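Local coordinates for probable leucine/isoleucine/valine-binding protein (Rhodopirellula baltica, PDB 4KV7) that probably binds leucine, isoleucine or valine, or a related small ligand, as a periplasmic solute receptor for an ABC-type transporter, at residues Lys60-Asp65 with Asp82-Leu87. The protein carries 1 engineered substitution. Sequence-based numbering, arbitrary orientation.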
ATOM      1  N   LYS A  60      -6.831 -19.042  -8.907  1.00 15.94           N
ATOM      2  CA  LYS A  60      -5.436 -19.109  -9.322  1.00 14.67           C
ATOM      3  C   LYS A  60      -4.919 -17.697  -9.485  1.00 13.44           C
ATOM      4  O   LYS A  60      -5.579 -16.858 -10.103  1.00 17.65           O
ATOM      5  CB  LYS A  60      -5.295 -19.858 -10.647  1.00 16.90           C
ATOM      6  CG  LYS A  60      -3.848 -19.980 -11.130  1.00 19.60           C
ATOM      7  CD  LYS A  60      -3.760 -20.712 -12.469  1.00 21.28           C
ATOM      8  CE  LYS A  60      -2.316 -20.832 -12.941  1.00 27.23           C
ATOM      9  NZ  LYS A  60      -1.531 -21.769 -12.086  1.00 32.92           N
ATOM     10  N   LEU A  61      -3.749 -17.432  -8.918  1.00 12.65           N
ATOM     11  CA  LEU A  61      -3.091 -16.148  -9.094  1.00 12.92           C
ATOM     12  C   LEU A  61      -1.901 -16.309 -10.023  1.00 13.15           C
ATOM     13  O   LEU A  61      -1.020 -17.138  -9.767  1.00 16.60           O
ATOM     14  CB  LEU A  61      -2.597 -15.612  -7.757  1.00 12.71           C
ATOM     15  CG  LEU A  61      -1.927 -14.233  -7.809  1.00 11.82           C
ATOM     16  CD1 LEU A  61      -2.942 -13.139  -8.111  1.00 14.03           C
ATOM     17  CD2 LEU A  61      -1.207 -13.930  -6.496  1.00 14.16           C
ATOM     18  N   ILE A  62      -1.893 -15.549 -11.113  1.00 12.32           N
ATOM     19  CA  ILE A  62      -0.749 -15.503 -12.017  1.00 12.70           C
ATOM     20  C   ILE A  62       0.012 -14.231 -11.678  1.00 12.48           C
ATOM     21  O   ILE A  62      -0.445 -13.118 -11.969  1.00 12.31           O
ATOM     22  CB  ILE A  62      -1.194 -15.497 -13.481  1.00 14.38           C
ATOM     23  CG1 ILE A  62      -2.041 -16.740 -13.760  1.00 17.38           C
ATOM     24  CG2 ILE A  62       0.017 -15.426 -14.408  1.00 14.77           C
ATOM     25  CD1 ILE A  62      -2.682 -16.767 -15.132  1.00 21.27           C
ATOM     26  N   ALA A  63       1.141 -14.390 -10.991  1.00 11.42           N
ATOM     27  CA  ALA A  63       1.914 -13.262 -10.484  1.00 11.93           C
ATOM     28  C   ALA A  63       3.224 -13.133 -11.244  1.00 12.16           C
ATOM     29  O   ALA A  63       4.057 -14.043 -11.216  1.00 15.11           O
ATOM     30  CB  ALA A  63       2.176 -13.428  -8.998  1.00 12.62           C
ATOM     31  N   LEU A  64       3.388 -12.007 -11.929  1.00 11.50           N
ATOM     32  CA  LEU A  64       4.560 -11.741 -12.745  1.00 11.41           C
ATOM     33  C   LEU A  64       5.393 -10.657 -12.068  1.00 10.43           C
ATOM     34  O   LEU A  64       4.850  -9.696 -11.525  1.00 12.34           O
ATOM     35  CB  LEU A  64       4.130 -11.283 -14.138  1.00 13.72           C
ATOM     36  CG  LEU A  64       3.185 -12.235 -14.883  1.00 13.32           C
ATOM     37  CD1 LEU A  64       2.866 -11.722 -16.281  1.00 15.06           C
ATOM     38  CD2 LEU A  64       3.741 -13.655 -14.947  1.00 16.88           C
ATOM     39  N   ASP A  65       6.708 -10.823 -12.110  1.00 10.68           N
ATOM     40  CA  ASP A  65       7.648  -9.890 -11.505  1.00 11.11           C
ATOM     41  C   ASP A  65       7.912  -8.718 -12.439  1.00 10.61           C
ATOM     42  O   ASP A  65       8.250  -8.910 -13.602  1.00 11.86           O
ATOM     43  CB  ASP A  65       8.958 -10.636 -11.236  1.00 12.42           C
ATOM     44  CG  ASP A  65       9.987  -9.817 -10.462  1.00 11.71           C
ATOM     45  OD1 ASP A  65       9.659  -8.783  -9.846  1.00 10.54           O
ATOM     46  OD2 ASP A  65      11.158 -10.265 -10.462  1.00 13.85           O
ATOM     47  N   ASP A  82      -4.073 -10.273 -22.158  1.00 17.58           N
ATOM     48  CA  ASP A  82      -4.234 -10.964 -23.430  1.00 21.65           C
ATOM     49  C   ASP A  82      -4.173 -12.470 -23.213  1.00 20.50           C
ATOM     50  O   ASP A  82      -5.204 -13.120 -23.042  1.00 28.22           O
ATOM     51  CB  ASP A  82      -3.155 -10.517 -24.421  1.00 22.45           C
ATOM     52  CG  ASP A  82      -3.371 -11.064 -25.826  1.00 30.39           C
ATOM     53  OD1 ASP A  82      -4.141 -12.032 -25.996  1.00 32.57           O
ATOM     54  OD2 ASP A  82      -2.758 -10.520 -26.768  1.00 36.33           O
ATOM     55  N   GLU A  83      -2.969 -13.032 -23.213  1.00 22.93           N
ATOM     56  CA  GLU A  83      -2.844 -14.483 -23.260  1.00 25.06           C
ATOM     57  C   GLU A  83      -3.381 -15.207 -22.021  1.00 19.16           C
ATOM     58  O   GLU A  83      -3.952 -16.286 -22.148  1.00 22.26           O
ATOM     59  CB  GLU A  83      -1.415 -14.923 -23.605  1.00 32.92           C
ATOM     60  CG  GLU A  83      -0.437 -14.926 -22.453  1.00 27.92           C
ATOM     61  CD  GLU A  83       0.992 -15.150 -22.922  1.00 30.90           C
ATOM     62  OE1 GLU A  83       1.584 -16.191 -22.565  1.00 31.79           O
ATOM     63  OE2 GLU A  83       1.513 -14.282 -23.652  1.00 31.63           O
ATOM     64  N   HIS A  84      -3.231 -14.619 -20.838  1.00 18.72           N
ATOM     65  CA  HIS A  84      -3.723 -15.279 -19.630  1.00 17.40           C
ATOM     66  C   HIS A  84      -5.211 -15.048 -19.400  1.00 20.53           C
ATOM     67  O   HIS A  84      -5.842 -15.765 -18.620  1.00 21.34           O
ATOM     68  CB  HIS A  84      -2.927 -14.838 -18.403  1.00 19.06           C
ATOM     69  CG  HIS A  84      -1.497 -15.274 -18.430  1.00 17.00           C
ATOM     70  ND1 HIS A  84      -1.127 -16.602 -18.468  1.00 22.23           N
ATOM     71  CD2 HIS A  84      -0.347 -14.562 -18.413  1.00 18.81           C
ATOM     72  CE1 HIS A  84       0.191 -16.687 -18.482  1.00 24.36           C
ATOM     73  NE2 HIS A  84       0.690 -15.465 -18.450  1.00 20.71           N
ATOM     74  N   GLU A  85      -5.763 -14.041 -20.073  1.00 17.56           N
ATOM     75  CA  GLU A  85      -7.192 -13.736 -19.981  1.00 18.34           C
ATOM     76  C   GLU A  85      -7.673 -13.575 -18.542  1.00 16.76           C
ATOM     77  O   GLU A  85      -8.753 -14.057 -18.193  1.00 18.97           O
ATOM     78  CB  GLU A  85      -8.018 -14.826 -20.675  1.00 21.43           C
ATOM     79  CG  GLU A  85      -7.679 -15.012 -22.137  1.00 24.59           C
ATOM     80  CD  GLU A  85      -8.575 -16.030 -22.817  1.00 29.89           C
ATOM     81  OE1 GLU A  85      -8.755 -17.139 -22.268  1.00 33.24           O
ATOM     82  OE2 GLU A  85      -9.093 -15.718 -23.906  1.00 37.32           O
ATOM     83  N   VAL A  86      -6.883 -12.915 -17.703  1.00 15.66           N
ATOM     84  CA  VAL A  86      -7.251 -12.838 -16.293  1.00 14.76           C
ATOM     85  C   VAL A  86      -8.542 -12.051 -16.075  1.00 14.82           C
ATOM     86  O   VAL A  86      -8.886 -11.165 -16.862  1.00 16.99           O
ATOM     87  CB  VAL A  86      -6.120 -12.261 -15.412  1.00 12.86           C
ATOM     88  CG1 VAL A  86      -4.854 -13.094 -15.548  1.00 14.38           C
ATOM     89  CG2 VAL A  86      -5.844 -10.790 -15.741  1.00 14.66           C
ATOM     90  N   LEU A  87      -9.252 -12.397 -15.007  1.00 14.77           N
ATOM     91  CA  LEU A  87     -10.547 -11.794 -14.694  1.00 13.95           C
ATOM     92  C   LEU A  87     -10.415 -10.424 -14.034  1.00 14.09           C
ATOM     93  O   LEU A  87     -11.331  -9.594 -14.121  1.00 15.61           O
ATOM     94  CB  LEU A  87     -11.356 -12.732 -13.795  1.00 17.28           C
ATOM     95  CG  LEU A  87     -11.603 -14.131 -14.362  1.00 16.96           C
ATOM     96  CD1 LEU A  87     -12.250 -15.031 -13.320  1.00 22.07           C
ATOM     97  CD2 LEU A  87     -12.440 -14.078 -15.637  1.00 23.35           C
TER
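With chi1 of Ile62 at -58°, its CG1 lies anti to the carbonyl carbon and CG2 anti to the backbone N, spreading both branches towards His84; an extended chi2 then carries CD1 above the same ring face as CG2, out past the CG-ND1 side of the imidazole. His84 sets its own CG anti to the carbonyl carbon, which brings the ring out to meet them. CG2 of Ile62 sits over one face of the His84 ring in a CH-pi contact, 4.1 Å from the centroid and only 8° off the normal. CD1 of Ile62 lies 3.7 Å from ND1 of His84, close to its CB and CG as well. A beta-branched residue suits this strand position because its two arms can touch separate parts of one flat group. Histidine suits the other side because its flat ring can take an aliphatic group on each face: opposite Ile62 lies CG of Glu83, 4.0 Å above the His84 plane.

The contact joins strand 57-65 to the turn that follows helix 70-81, within the strand-helix-strand succession of one alpha/beta lobe of a periplasmic binding protein. Ile62 and Leu64 face this helix and both touch Leu80, whereas Leu61 and Ala63 face helix 31-50. Beyond the helix the chain turns sharply: Glu85 adopts a left-handed backbone conformation, and its N makes a weak hydrogen bond to Asp82 O at 3.2 Å. The carbonyl oxygen of His84 accepts a hydrogen bond from Lys19. Val86, buried and compact, presents CG1 to CD1 of Ile62 at 4.3 Å, a looser apolar contact just before the chain enters strand 89-90. Replacing Ile62 by alanine removes both CG2 and CD1, which would probably strip the methyl cover from the strand-side face of the His84 ring and leave Val86 CG1 without this apolar neighbour.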